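Long-range contacts in PCF11 protein (Saccharomyces cerevisiae, PDB 1SZ9), which probably binds the carboxy-terminal domain of RNA polymerase II, linking transcription to 3'-end processing of the mRNA: residues E18-N22 / Q59-Y65; F64-D68 / M108-W112; L86-Y90 / A127-I131. One frame throughout, in Å; residues are numbered along the deposited sequence.

Contact 1: residues E18-N22 / Q59-Y65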
ATOM      1  N   GLU A  18      10.428 -10.444   4.737  1.00 27.43           N
ATOM      2  CA  GLU A  18       9.911 -11.797   4.601  1.00 27.86           C
ATOM      3  C   GLU A  18       8.633 -11.856   3.746  1.00 25.67           C
ATOM      4  O   GLU A  18       8.131 -12.943   3.462  1.00 23.24           O
ATOM      5  CB  GLU A  18       9.634 -12.389   5.983  1.00 28.74           C
ATOM      6  CG  GLU A  18      10.875 -12.733   6.803  1.00 35.69           C
ATOM      7  CD  GLU A  18      11.760 -13.743   6.103  1.00 40.78           C
ATOM      8  OE1 GLU A  18      11.241 -14.789   5.656  1.00 43.11           O
ATOM      9  OE2 GLU A  18      12.977 -13.488   5.995  1.00 46.82           O
ATOM     10  N   LEU A  19       8.122 -10.695   3.340  1.00 24.73           N
ATOM     11  CA  LEU A  19       6.878 -10.627   2.543  1.00 25.87           C
ATOM     12  C   LEU A  19       7.132 -10.943   1.071  1.00 23.38           C
ATOM     13  O   LEU A  19       7.070 -10.054   0.212  1.00 20.76           O
ATOM     14  CB  LEU A  19       6.258  -9.240   2.630  1.00 24.52           C
ATOM     15  CG  LEU A  19       4.826  -9.077   3.140  1.00 31.49           C
ATOM     16  CD1 LEU A  19       4.306  -7.745   2.628  1.00 25.62           C
ATOM     17  CD2 LEU A  19       3.916 -10.226   2.711  1.00 23.25           C
ATOM     18  N   THR A  20       7.406 -12.212   0.800  1.00 24.43           N
ATOM     19  CA  THR A  20       7.703 -12.673  -0.549  1.00 25.52           C
ATOM     20  C   THR A  20       6.481 -13.315  -1.209  1.00 24.44           C
ATOM     21  O   THR A  20       6.531 -13.742  -2.356  1.00 24.96           O
ATOM     22  CB  THR A  20       8.855 -13.682  -0.513  1.00 25.61           C
ATOM     23  OG1 THR A  20       8.493 -14.774   0.335  1.00 27.66           O
ATOM     24  CG2 THR A  20      10.114 -13.023   0.037  1.00 24.90           C
ATOM     25  N   PHE A  21       5.389 -13.390  -0.459  1.00 23.74           N
ATOM     26  CA  PHE A  21       4.140 -13.936  -0.958  1.00 22.37           C
ATOM     27  C   PHE A  21       3.025 -13.279  -0.122  1.00 22.71           C
ATOM     28  O   PHE A  21       3.309 -12.463   0.774  1.00 21.69           O
ATOM     29  CB  PHE A  21       4.113 -15.475  -0.856  1.00 21.78           C
ATOM     30  CG  PHE A  21       4.131 -16.010   0.562  1.00 24.79           C
ATOM     31  CD1 PHE A  21       5.304 -16.009   1.311  1.00 24.49           C
ATOM     32  CD2 PHE A  21       2.962 -16.495   1.149  1.00 24.35           C
ATOM     33  CE1 PHE A  21       5.313 -16.478   2.619  1.00 23.89           C
ATOM     34  CE2 PHE A  21       2.961 -16.964   2.450  1.00 22.85           C
ATOM     35  CZ  PHE A  21       4.136 -16.954   3.187  1.00 24.32           C
ATOM     36  N   ASN A  22       1.776 -13.599  -0.436  1.00 20.51           N
ATOM     37  CA  ASN A  22       0.637 -13.018   0.260  1.00 20.32           C
ATOM     38  C   ASN A  22       0.483 -13.713   1.603  1.00 21.96           C
ATOM     39  O   ASN A  22      -0.370 -14.584   1.784  1.00 20.44           O
ATOM     40  CB  ASN A  22      -0.628 -13.159  -0.592  1.00 20.63           C
ATOM     41  CG  ASN A  22      -1.837 -12.475   0.034  1.00 20.48           C
ATOM     42  OD1 ASN A  22      -1.718 -11.746   1.023  1.00 22.14           O
ATOM     43  ND2 ASN A  22      -3.003 -12.708  -0.545  1.00 19.58           N
ATOM     44  N   GLN A  59       6.399  -9.495  -5.790  1.00 38.54           N
ATOM     45  CA  GLN A  59       6.538  -9.059  -4.420  1.00 33.83           C
ATOM     46  C   GLN A  59       6.032  -7.641  -4.201  1.00 30.01           C
ATOM     47  O   GLN A  59       5.658  -7.294  -3.084  1.00 29.52           O
ATOM     48  CB  GLN A  59       7.997  -9.217  -3.969  1.00 36.71           C
ATOM     49  CG  GLN A  59       8.421 -10.687  -3.784  1.00 37.76           C
ATOM     50  CD  GLN A  59       9.902 -10.840  -3.466  1.00 45.46           C
ATOM     51  OE1 GLN A  59      10.478 -10.039  -2.720  1.00 47.10           O
ATOM     52  NE2 GLN A  59      10.525 -11.881  -4.019  1.00 48.17           N
ATOM     53  N   LYS A  60       5.996  -6.826  -5.254  1.00 24.88           N
ATOM     54  CA  LYS A  60       5.514  -5.457  -5.120  1.00 23.31           C
ATOM     55  C   LYS A  60       4.028  -5.457  -4.715  1.00 22.45           C
ATOM     56  O   LYS A  60       3.582  -4.583  -3.955  1.00 22.03           O
ATOM     57  CB  LYS A  60       5.678  -4.663  -6.427  1.00 23.23           C
ATOM     58  CG  LYS A  60       7.127  -4.383  -6.888  1.00 22.35           C
ATOM     59  CD  LYS A  60       7.103  -3.492  -8.139  1.00 25.26           C
ATOM     60  CE  LYS A  60       8.510  -3.249  -8.734  1.00 26.24           C
ATOM     61  NZ  LYS A  60       9.524  -2.736  -7.740  1.00 25.07           N
ATOM     62  N   LEU A  61       3.272  -6.427  -5.233  1.00 19.18           N
ATOM     63  CA  LEU A  61       1.848  -6.548  -4.911  1.00 21.13           C
ATOM     64  C   LEU A  61       1.644  -6.803  -3.423  1.00 18.56           C
ATOM     65  O   LEU A  61       0.813  -6.179  -2.796  1.00 17.62           O
ATOM     66  CB  LEU A  61       1.194  -7.704  -5.684  1.00 19.55           C
ATOM     67  CG  LEU A  61      -0.297  -7.969  -5.392  1.00 21.52           C
ATOM     68  CD1 LEU A  61      -1.120  -6.722  -5.763  1.00 17.47           C
ATOM     69  CD2 LEU A  61      -0.807  -9.192  -6.179  1.00 19.36           C
ATOM     70  N   TYR A  62       2.417  -7.726  -2.865  1.00 18.01           N
ATOM     71  CA  TYR A  62       2.256  -8.065  -1.456  1.00 20.19           C
ATOM     72  C   TYR A  62       2.615  -6.907  -0.531  1.00 19.75           C
ATOM     73  O   TYR A  62       2.007  -6.749   0.526  1.00 22.65           O
ATOM     74  CB  TYR A  62       3.051  -9.336  -1.153  1.00 17.20           C
ATOM     75  CG  TYR A  62       2.762 -10.404  -2.190  1.00 20.56           C
ATOM     76  CD1 TYR A  62       1.448 -10.783  -2.485  1.00 20.58           C
ATOM     77  CD2 TYR A  62       3.796 -11.004  -2.909  1.00 23.22           C
ATOM     78  CE1 TYR A  62       1.176 -11.737  -3.481  1.00 22.59           C
ATOM     79  CE2 TYR A  62       3.545 -11.952  -3.896  1.00 23.96           C
ATOM     80  CZ  TYR A  62       2.234 -12.313  -4.180  1.00 26.05           C
ATOM     81  OH  TYR A  62       1.995 -13.227  -5.177  1.00 26.89           O
ATOM     82  N   ALA A  63       3.569  -6.076  -0.947  1.00 20.41           N
ATOM     83  CA  ALA A  63       3.945  -4.900  -0.159  1.00 18.91           C
ATOM     84  C   ALA A  63       2.764  -3.917  -0.229  1.00 19.20           C
ATOM     85  O   ALA A  63       2.452  -3.236   0.752  1.00 21.96           O
ATOM     86  CB  ALA A  63       5.227  -4.243  -0.730  1.00 18.13           C
ATOM     87  N   PHE A  64       2.124  -3.823  -1.393  1.00 18.07           N
ATOM     88  CA  PHE A  64       0.942  -2.957  -1.518  1.00 19.98           C
ATOM     89  C   PHE A  64      -0.202  -3.533  -0.656  1.00 18.77           C
ATOM     90  O   PHE A  64      -1.046  -2.784  -0.159  1.00 18.62           O
ATOM     91  CB  PHE A  64       0.480  -2.850  -2.979  1.00 20.18           C
ATOM     92  CG  PHE A  64       0.649  -1.468  -3.571  1.00 22.66           C
ATOM     93  CD1 PHE A  64      -0.076  -0.384  -3.067  1.00 20.26           C
ATOM     94  CD2 PHE A  64       1.521  -1.256  -4.644  1.00 21.93           C
ATOM     95  CE1 PHE A  64       0.058   0.889  -3.617  1.00 21.47           C
ATOM     96  CE2 PHE A  64       1.666   0.020  -5.207  1.00 21.15           C
ATOM     97  CZ  PHE A  64       0.929   1.098  -4.689  1.00 19.80           C
ATOM     98  N   TYR A  65      -0.248  -4.854  -0.485  1.00 17.21           N
ATOM     99  CA  TYR A  65      -1.305  -5.427   0.373  1.00 19.82           C
ATOM    100  C   TYR A  65      -1.015  -5.044   1.815  1.00 17.91           C
ATOM    101  O   TYR A  65      -1.928  -4.851   2.607  1.00 19.73           O
ATOM    102  CB  TYR A  65      -1.407  -6.953   0.240  1.00 17.19           C
ATOM    103  CG  TYR A  65      -2.062  -7.450  -1.038  1.00 17.86           C
ATOM    104  CD1 TYR A  65      -2.706  -6.576  -1.924  1.00 20.18           C
ATOM    105  CD2 TYR A  65      -2.066  -8.809  -1.349  1.00 20.77           C
ATOM    106  CE1 TYR A  65      -3.346  -7.065  -3.102  1.00 17.43           C
ATOM    107  CE2 TYR A  65      -2.693  -9.297  -2.503  1.00 20.56           C
ATOM    108  CZ  TYR A  65      -3.333  -8.417  -3.370  1.00 20.74           C
ATOM    109  OH  TYR A  65      -3.990  -8.919  -4.476  1.00 22.90           O
TER
HETATM  110  O   HOH W   1       6.878  -7.489  -0.607  1.00 24.41           O
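The ring of Tyr62 offers one face to the backbone at Phe21 and Asn22, which crosses it off-centre: Phe21 CA lies 3.5 Å from Tyr62 CD2, and Asn22 N is as close to CD1 on the other flank. The ring of Tyr65 is met differently: Asn22 OD1 comes to its edge, 3.8 Å from Tyr65 CD2, while Leu61 CG of its own helix lies over one face. The Asn22 and Tyr65 side chains cross at about a right angle, with amide and ring planes 59° apart. This is the all-helical fold of a CTD-interacting domain, and here the loop between helices 3-16 and 24-36 is laid against helix 57-73. A flat tyrosine suits the place, because its ring gives the extended backbone at Phe21 a surface to lie on. The backbone sets Asn22 CB against Tyr62 CD1 and CE1, and CG, anti to the backbone N (chi1 -176°), sends the amide on to Tyr65. Ile27 of helix 24-36 touches both Asn22 and Tyr65.

Leu19, buried, is the centre of an inverse gamma turn, and its side chain points toward the helix: CD1 sits 3.3 Å from Tyr62 O and also packs at Ala63 CA, and CD2 touches Tyr62 CB. At the N-terminal end of 59-65, the side chains of Thr20 and Gln59 lie side by side, Thr20 CA resting on Gln59 CG; Gln59 OE1 has a weak hydrogen bond from Arg51. No direct hydrogen bond joins loop and helix. Instead one water donates to two backbone carbonyls, bridging Leu19 O at 2.7 Å and Gln59 O at 2.8 Å.

Contact 2: residues F64-D68 / M108-W112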
ATOM      1  N   PHE A  64       2.124  -3.823  -1.393  1.00 18.07           N
ATOM      2  CA  PHE A  64       0.942  -2.957  -1.518  1.00 19.98           C
ATOM      3  C   PHE A  64      -0.202  -3.533  -0.656  1.00 18.77           C
ATOM      4  O   PHE A  64      -1.046  -2.784  -0.159  1.00 18.62           O
ATOM      5  CB  PHE A  64       0.480  -2.850  -2.979  1.00 20.18           C
ATOM      6  CG  PHE A  64       0.649  -1.468  -3.571  1.00 22.66           C
ATOM      7  CD1 PHE A  64      -0.076  -0.384  -3.067  1.00 20.26           C
ATOM      8  CD2 PHE A  64       1.521  -1.256  -4.644  1.00 21.93           C
ATOM      9  CE1 PHE A  64       0.058   0.889  -3.617  1.00 21.47           C
ATOM     10  CE2 PHE A  64       1.666   0.020  -5.207  1.00 21.15           C
ATOM     11  CZ  PHE A  64       0.929   1.098  -4.689  1.00 19.80           C
ATOM     12  N   TYR A  65      -0.248  -4.854  -0.485  1.00 17.21           N
ATOM     13  CA  TYR A  65      -1.305  -5.427   0.373  1.00 19.82           C
ATOM     14  C   TYR A  65      -1.015  -5.044   1.815  1.00 17.91           C
ATOM     15  O   TYR A  65      -1.928  -4.851   2.607  1.00 19.73           O
ATOM     16  CB  TYR A  65      -1.407  -6.953   0.240  1.00 17.19           C
ATOM     17  CG  TYR A  65      -2.062  -7.450  -1.038  1.00 17.86           C
ATOM     18  CD1 TYR A  65      -2.706  -6.576  -1.924  1.00 20.18           C
ATOM     19  CD2 TYR A  65      -2.066  -8.809  -1.349  1.00 20.77           C
ATOM     20  CE1 TYR A  65      -3.346  -7.065  -3.102  1.00 17.43           C
ATOM     21  CE2 TYR A  65      -2.693  -9.297  -2.503  1.00 20.56           C
ATOM     22  CZ  TYR A  65      -3.333  -8.417  -3.370  1.00 20.74           C
ATOM     23  OH  TYR A  65      -3.990  -8.919  -4.476  1.00 22.90           O
ATOM     24  N   ALA A  66       0.268  -4.907   2.157  1.00 19.98           N
ATOM     25  CA  ALA A  66       0.629  -4.472   3.506  1.00 18.55           C
ATOM     26  C   ALA A  66       0.129  -3.017   3.692  1.00 18.95           C
ATOM     27  O   ALA A  66      -0.495  -2.681   4.703  1.00 18.33           O
ATOM     28  CB  ALA A  66       2.140  -4.540   3.684  1.00 18.43           C
ATOM     29  N   LEU A  67       0.420  -2.167   2.709  1.00 18.13           N
ATOM     30  CA  LEU A  67      -0.001  -0.764   2.702  1.00 20.22           C
ATOM     31  C   LEU A  67      -1.537  -0.695   2.818  1.00 22.00           C
ATOM     32  O   LEU A  67      -2.084   0.086   3.592  1.00 23.75           O
ATOM     33  CB  LEU A  67       0.442  -0.108   1.384  1.00 17.24           C
ATOM     34  CG  LEU A  67       0.160   1.384   1.118  1.00 18.96           C
ATOM     35  CD1 LEU A  67       1.121   1.904   0.031  1.00 17.43           C
ATOM     36  CD2 LEU A  67      -1.295   1.591   0.677  1.00 16.70           C
ATOM     37  N   ASP A  68      -2.211  -1.532   2.036  1.00 20.32           N
ATOM     38  CA  ASP A  68      -3.669  -1.605   2.022  1.00 20.98           C
ATOM     39  C   ASP A  68      -4.235  -1.991   3.403  1.00 21.17           C
ATOM     40  O   ASP A  68      -5.160  -1.356   3.896  1.00 19.24           O
ATOM     41  CB  ASP A  68      -4.115  -2.652   0.989  1.00 21.02           C
ATOM     42  CG  ASP A  68      -5.620  -2.751   0.867  1.00 21.54           C
ATOM     43  OD1 ASP A  68      -6.232  -1.885   0.215  1.00 23.57           O
ATOM     44  OD2 ASP A  68      -6.198  -3.695   1.432  1.00 26.10           O
ATOM     45  N   MET A 108      -7.813  -3.973  -6.036  1.00 20.52           N
ATOM     46  CA  MET A 108      -7.407  -3.281  -4.819  1.00 21.85           C
ATOM     47  C   MET A 108      -7.818  -1.809  -4.893  1.00 20.09           C
ATOM     48  O   MET A 108      -8.330  -1.246  -3.915  1.00 21.23           O
ATOM     49  CB  MET A 108      -5.890  -3.406  -4.617  1.00 19.67           C
ATOM     50  CG  MET A 108      -5.334  -2.609  -3.434  1.00 22.51           C
ATOM     51  SD  MET A 108      -3.526  -2.796  -3.362  1.00 22.43           S
ATOM     52  CE  MET A 108      -3.050  -1.807  -4.874  1.00 22.58           C
ATOM     53  N   PHE A 109      -7.586  -1.192  -6.046  1.00 19.40           N
ATOM     54  CA  PHE A 109      -7.964   0.209  -6.269  1.00 19.39           C
ATOM     55  C   PHE A 109      -9.489   0.387  -6.137  1.00 20.67           C
ATOM     56  O   PHE A 109      -9.968   1.353  -5.538  1.00 18.65           O
ATOM     57  CB  PHE A 109      -7.515   0.642  -7.661  1.00 21.11           C
ATOM     58  CG  PHE A 109      -8.134   1.929  -8.126  1.00 24.02           C
ATOM     59  CD1 PHE A 109      -7.724   3.155  -7.585  1.00 24.63           C
ATOM     60  CD2 PHE A 109      -9.167   1.912  -9.053  1.00 23.02           C
ATOM     61  CE1 PHE A 109      -8.344   4.345  -7.958  1.00 25.18           C
ATOM     62  CE2 PHE A 109      -9.799   3.108  -9.435  1.00 27.10           C
ATOM     63  CZ  PHE A 109      -9.387   4.322  -8.882  1.00 25.24           C
ATOM     64  N   LYS A 110     -10.250  -0.541  -6.718  1.00 19.93           N
ATOM     65  CA  LYS A 110     -11.700  -0.479  -6.624  1.00 25.94           C
ATOM     66  C   LYS A 110     -12.161  -0.423  -5.169  1.00 25.78           C
ATOM     67  O   LYS A 110     -13.043   0.352  -4.831  1.00 23.29           O
ATOM     68  CB  LYS A 110     -12.350  -1.696  -7.287  1.00 29.06           C
ATOM     69  CG  LYS A 110     -12.532  -1.600  -8.798  1.00 31.43           C
ATOM     70  CD  LYS A 110     -13.343  -2.805  -9.249  1.00 35.69           C
ATOM     71  CE  LYS A 110     -13.658  -2.775 -10.722  1.00 37.48           C
ATOM     72  NZ  LYS A 110     -14.576  -3.907 -11.027  1.00 44.49           N
ATOM     73  N   LEU A 111     -11.564  -1.243  -4.307  1.00 26.50           N
ATOM     74  CA  LEU A 111     -11.972  -1.232  -2.903  1.00 25.59           C
ATOM     75  C   LEU A 111     -11.523   0.044  -2.193  1.00 25.92           C
ATOM     76  O   LEU A 111     -12.107   0.407  -1.174  1.00 27.58           O
ATOM     77  CB  LEU A 111     -11.440  -2.468  -2.170  1.00 25.63           C
ATOM     78  CG  LEU A 111     -11.932  -3.806  -2.722  1.00 28.65           C
ATOM     79  CD1 LEU A 111     -11.377  -4.932  -1.860  1.00 26.93           C
ATOM     80  CD2 LEU A 111     -13.465  -3.856  -2.734  1.00 27.98           C
ATOM     81  N   TRP A 112     -10.504   0.736  -2.717  1.00 23.34           N
ATOM     82  CA  TRP A 112     -10.075   1.986  -2.075  1.00 24.12           C
ATOM     83  C   TRP A 112     -11.160   3.055  -2.239  1.00 24.34           C
ATOM     84  O   TRP A 112     -11.210   3.999  -1.470  1.00 26.09           O
ATOM     85  CB  TRP A 112      -8.766   2.549  -2.662  1.00 20.77           C
ATOM     86  CG  TRP A 112      -7.504   1.768  -2.353  1.00 23.69           C
ATOM     87  CD1 TRP A 112      -7.321   0.852  -1.357  1.00 21.35           C
ATOM     88  CD2 TRP A 112      -6.249   1.881  -3.031  1.00 19.87           C
ATOM     89  NE1 TRP A 112      -6.017   0.385  -1.371  1.00 20.57           N
ATOM     90  CE2 TRP A 112      -5.342   1.001  -2.392  1.00 21.32           C
ATOM     91  CE3 TRP A 112      -5.802   2.639  -4.123  1.00 19.75           C
ATOM     92  CZ2 TRP A 112      -4.005   0.860  -2.810  1.00 18.85           C
ATOM     93  CZ3 TRP A 112      -4.472   2.501  -4.538  1.00 21.34           C
ATOM     94  CH2 TRP A 112      -3.593   1.615  -3.879  1.00 19.30           C
TER
HETATM   95  O   HOH W   2      -8.280  -2.477  -1.571  1.00 25.29           O
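Asp68 and Trp112 tie helix 57-73 to helix 99-112 by the one direct hydrogen bond of this buried contact. The two segments run nearly parallel, 14° apart, in the all-helical CTD-interacting fold, and their axes come no nearer than 11.9 Å, so long and bulky side chains must fill the space between them.

The polar part gathers on one oxygen. Trp112 NE1 donates to Asp68 OD1 over 2.8 Å, at a bent N-H...O angle of 138°; OD1 accepts with its anti lone pair, the one away from OD2, and is tilted a little from the indole plane. Carboxylate and indole are nearly coplanar. A water also donates to OD1 and to Met108 O, so two donors grip that oxygen, and a carboxylate suits a place where both an indole N-H and a water need an acceptor. Asp68 OD2 has a long, weak ion pair with Lys72.

The sulfur contacts come from Met108, whose flexible chain runs out extended and bends only at its last torsion, chi3 70°. SD stands at the edge of the Tyr65 ring, 4.1 Å from Tyr65 CD1, and obliquely to the Phe64 ring, 5.1 Å from its centroid; both are Met-aromatic contacts.

Apolar packing completes the contact. Met108 CE touches Phe64 CD1, and Leu67 CD2 approaches Trp112 CZ2 obliquely. Outside the two segments, Phe123 meets the indole edge-to-face, and Leu86 and Leu128 touch it too. The Phe64 and Trp112 side chains cross at about a right angle, Phe64 CE1 meeting the indole edge 3.7 Å from Trp112 CH2.

Contact 3: residues L86-Y90 / A127-I131; sequences LFNLY and ALEKI
Phe87 swings its ring across to helix 125-137 by placing CG anti to its backbone N (chi1 167°), and Lys130, whose CG is anti to its own carbonyl carbon (chi1 -76°), lays its alkyl chain over that ring. Helices 86-95 and 125-137 pack side by side in the all-helical fold, segment axes 9.1 Å apart at closest and 30° between their N-to-C directions. Lys130 CB stands 3.7 Å from the Phe87 ring centroid, close to the ring normal, a CH-pi contact; CD follows over the same face. Ile131 CG1 comes in at the edge, and Lys130 O lies 3.4 Å from Phe87 CE1.

Ile131 splits its branches over Tyr90: CG2 lies over the ring face, 3.9 Å from its centroid, in a second CH-pi contact, while CD1 packs at Tyr90 CB and CG. The same CD1 reaches Leu86 CG. A beta-branched isoleucine thus serves three neighbours at once. Ala127 is small enough to let the backbones close to 5.3 Å between Phe87 CA and Ala127 CA. Phe109 of helix 99-112 packs on Tyr90 and Ile131.

A serine in place of Phe87 would probably leave the alkyl chain of Lys130 without its support and open a gap beside Ile131.

With no hydrogen bond across it, the pair depends mainly on shape and dispersion, and the lysine lends its methylenes while its ammonium group leads away.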
ATOM      1  N   LEU A  86       1.106   7.858  -3.367  1.00 25.59           N
ATOM      2  CA  LEU A  86       0.218   6.789  -3.834  1.00 24.13           C
ATOM      3  C   LEU A  86       0.101   6.675  -5.344  1.00 22.91           C
ATOM      4  O   LEU A  86       0.312   5.617  -5.901  1.00 21.57           O
ATOM      5  CB  LEU A  86      -1.184   6.965  -3.246  1.00 23.26           C
ATOM      6  CG  LEU A  86      -2.098   5.752  -3.457  1.00 25.11           C
ATOM      7  CD1 LEU A  86      -1.583   4.587  -2.605  1.00 21.31           C
ATOM      8  CD2 LEU A  86      -3.545   6.114  -3.075  1.00 22.10           C
ATOM      9  N   PHE A  87      -0.242   7.766  -6.012  1.00 25.35           N
ATOM     10  CA  PHE A  87      -0.375   7.732  -7.464  1.00 25.46           C
ATOM     11  C   PHE A  87       0.919   7.349  -8.193  1.00 24.66           C
ATOM     12  O   PHE A  87       0.902   6.475  -9.060  1.00 23.75           O
ATOM     13  CB  PHE A  87      -0.876   9.080  -7.988  1.00 23.25           C
ATOM     14  CG  PHE A  87      -0.752   9.222  -9.467  1.00 26.56           C
ATOM     15  CD1 PHE A  87      -1.461   8.377 -10.324  1.00 24.23           C
ATOM     16  CD2 PHE A  87       0.081  10.200 -10.017  1.00 28.77           C
ATOM     17  CE1 PHE A  87      -1.349   8.500 -11.710  1.00 27.00           C
ATOM     18  CE2 PHE A  87       0.205  10.330 -11.407  1.00 29.75           C
ATOM     19  CZ  PHE A  87      -0.516   9.477 -12.256  1.00 26.53           C
ATOM     20  N   ASN A  88       2.032   8.014  -7.875  1.00 25.51           N
ATOM     21  CA  ASN A  88       3.293   7.678  -8.536  1.00 25.22           C
ATOM     22  C   ASN A  88       3.700   6.243  -8.241  1.00 23.13           C
ATOM     23  O   ASN A  88       4.156   5.539  -9.124  1.00 23.37           O
ATOM     24  CB  ASN A  88       4.424   8.621  -8.104  1.00 26.66           C
ATOM     25  CG  ASN A  88       4.244  10.020  -8.657  1.00 30.68           C
ATOM     26  OD1 ASN A  88       3.432  10.233  -9.547  1.00 32.11           O
ATOM     27  ND2 ASN A  88       5.012  10.977  -8.141  1.00 28.98           N
ATOM     28  N   LEU A  89       3.544   5.819  -6.989  1.00 24.48           N
ATOM     29  CA  LEU A  89       3.895   4.452  -6.609  1.00 27.26           C
ATOM     30  C   LEU A  89       3.028   3.420  -7.333  1.00 23.63           C
ATOM     31  O   LEU A  89       3.519   2.413  -7.827  1.00 24.39           O
ATOM     32  CB  LEU A  89       3.738   4.258  -5.090  1.00 29.75           C
ATOM     33  CG  LEU A  89       4.966   4.603  -4.240  1.00 37.17           C
ATOM     34  CD1 LEU A  89       4.628   4.478  -2.755  1.00 38.77           C
ATOM     35  CD2 LEU A  89       6.114   3.673  -4.615  1.00 34.25           C
ATOM     36  N   TYR A  90       1.731   3.682  -7.374  1.00 22.50           N
ATOM     37  CA  TYR A  90       0.791   2.784  -8.009  1.00 21.74           C
ATOM     38  C   TYR A  90       1.058   2.647  -9.503  1.00 21.20           C
ATOM     39  O   TYR A  90       1.167   1.540 -10.021  1.00 21.15           O
ATOM     40  CB  TYR A  90      -0.639   3.276  -7.763  1.00 20.17           C
ATOM     41  CG  TYR A  90      -1.708   2.349  -8.319  1.00 19.93           C
ATOM     42  CD1 TYR A  90      -2.015   2.333  -9.677  1.00 19.69           C
ATOM     43  CD2 TYR A  90      -2.397   1.478  -7.483  1.00 20.32           C
ATOM     44  CE1 TYR A  90      -2.992   1.466 -10.188  1.00 19.65           C
ATOM     45  CE2 TYR A  90      -3.365   0.618  -7.979  1.00 19.26           C
ATOM     46  CZ  TYR A  90      -3.658   0.617  -9.332  1.00 19.25           C
ATOM     47  OH  TYR A  90      -4.630  -0.224  -9.816  1.00 19.26           O
ATOM     48  N   ALA A 127      -5.349  11.722  -5.443  1.00 31.30           N
ATOM     49  CA  ALA A 127      -4.559  10.553  -5.799  1.00 29.58           C
ATOM     50  C   ALA A 127      -5.412   9.510  -6.543  1.00 27.01           C
ATOM     51  O   ALA A 127      -5.016   9.017  -7.595  1.00 26.80           O
ATOM     52  CB  ALA A 127      -3.959   9.940  -4.539  1.00 29.31           C
ATOM     53  N   LEU A 128      -6.586   9.202  -5.995  1.00 24.69           N
ATOM     54  CA  LEU A 128      -7.498   8.228  -6.582  1.00 24.06           C
ATOM     55  C   LEU A 128      -8.003   8.624  -7.970  1.00 25.81           C
ATOM     56  O   LEU A 128      -8.172   7.760  -8.824  1.00 23.78           O
ATOM     57  CB  LEU A 128      -8.688   7.975  -5.635  1.00 24.12           C
ATOM     58  CG  LEU A 128      -8.306   7.316  -4.304  1.00 27.20           C
ATOM     59  CD1 LEU A 128      -9.536   7.082  -3.453  1.00 28.86           C
ATOM     60  CD2 LEU A 128      -7.593   5.982  -4.569  1.00 28.26           C
ATOM     61  N   GLU A 129      -8.255   9.917  -8.193  1.00 26.93           N
ATOM     62  CA  GLU A 129      -8.710  10.396  -9.505  1.00 28.30           C
ATOM     63  C   GLU A 129      -7.590  10.226 -10.529  1.00 26.74           C
ATOM     64  O   GLU A 129      -7.847   9.835 -11.661  1.00 27.33           O
ATOM     65  CB  GLU A 129      -9.084  11.887  -9.465  1.00 31.91           C
ATOM     66  CG  GLU A 129     -10.386  12.221  -8.749  1.00 41.80           C
ATOM     67  CD  GLU A 129     -10.602  13.736  -8.641  1.00 48.63           C
ATOM     68  OE1 GLU A 129     -10.422  14.438  -9.669  1.00 50.38           O
ATOM     69  OE2 GLU A 129     -10.947  14.222  -7.536  1.00 51.14           O
ATOM     70  N   LYS A 130      -6.358  10.555 -10.135  1.00 25.61           N
ATOM     71  CA  LYS A 130      -5.207  10.418 -11.025  1.00 25.15           C
ATOM     72  C   LYS A 130      -4.987   8.941 -11.378  1.00 23.58           C
ATOM     73  O   LYS A 130      -4.630   8.617 -12.511  1.00 21.10           O
ATOM     74  CB  LYS A 130      -3.930  10.962 -10.380  1.00 27.51           C
ATOM     75  CG  LYS A 130      -3.776  12.484 -10.317  1.00 31.43           C
ATOM     76  CD  LYS A 130      -2.336  12.798  -9.870  1.00 36.98           C
ATOM     77  CE  LYS A 130      -2.077  14.271  -9.531  1.00 40.79           C
ATOM     78  NZ  LYS A 130      -2.053  15.167 -10.724  1.00 43.52           N
ATOM     79  N   ILE A 131      -5.180   8.053 -10.404  1.00 21.41           N
ATOM     80  CA  ILE A 131      -5.010   6.619 -10.662  1.00 22.22           C
ATOM     81  C   ILE A 131      -6.103   6.156 -11.614  1.00 20.39           C
ATOM     82  O   ILE A 131      -5.849   5.385 -12.542  1.00 19.42           O
ATOM     83  CB  ILE A 131      -5.080   5.779  -9.360  1.00 23.70           C
ATOM     84  CG1 ILE A 131      -3.797   5.972  -8.556  1.00 22.53           C
ATOM     85  CG2 ILE A 131      -5.269   4.283  -9.702  1.00 26.00           C
ATOM     86  CD1 ILE A 131      -3.856   5.359  -7.135  1.00 21.49           C
TER

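Contacts 1 and 2 share helix 57-73, and with it Phe64 and Tyr65; Leu19 of the first packs on Ala66 of the second. Contact 2, whose centre lies about 6 Å from the centre of the chain, is core, whereas contact 1 is partly buried and sets a loop on the helix. Contact 3 is buried too, though farther out, and lies across the chain centre from contact 1. Their chemistry follows: a water bridge between backbones and a tyrosine face under a loop, then an aspartate-indole bond with sulfur-aromatic packing, then a largely apolar helix pair with CH-pi contacts. Phe109 meets Ile131 and Phe64 meets Tyr90, so contacts 2 and 3 form a continuous interior.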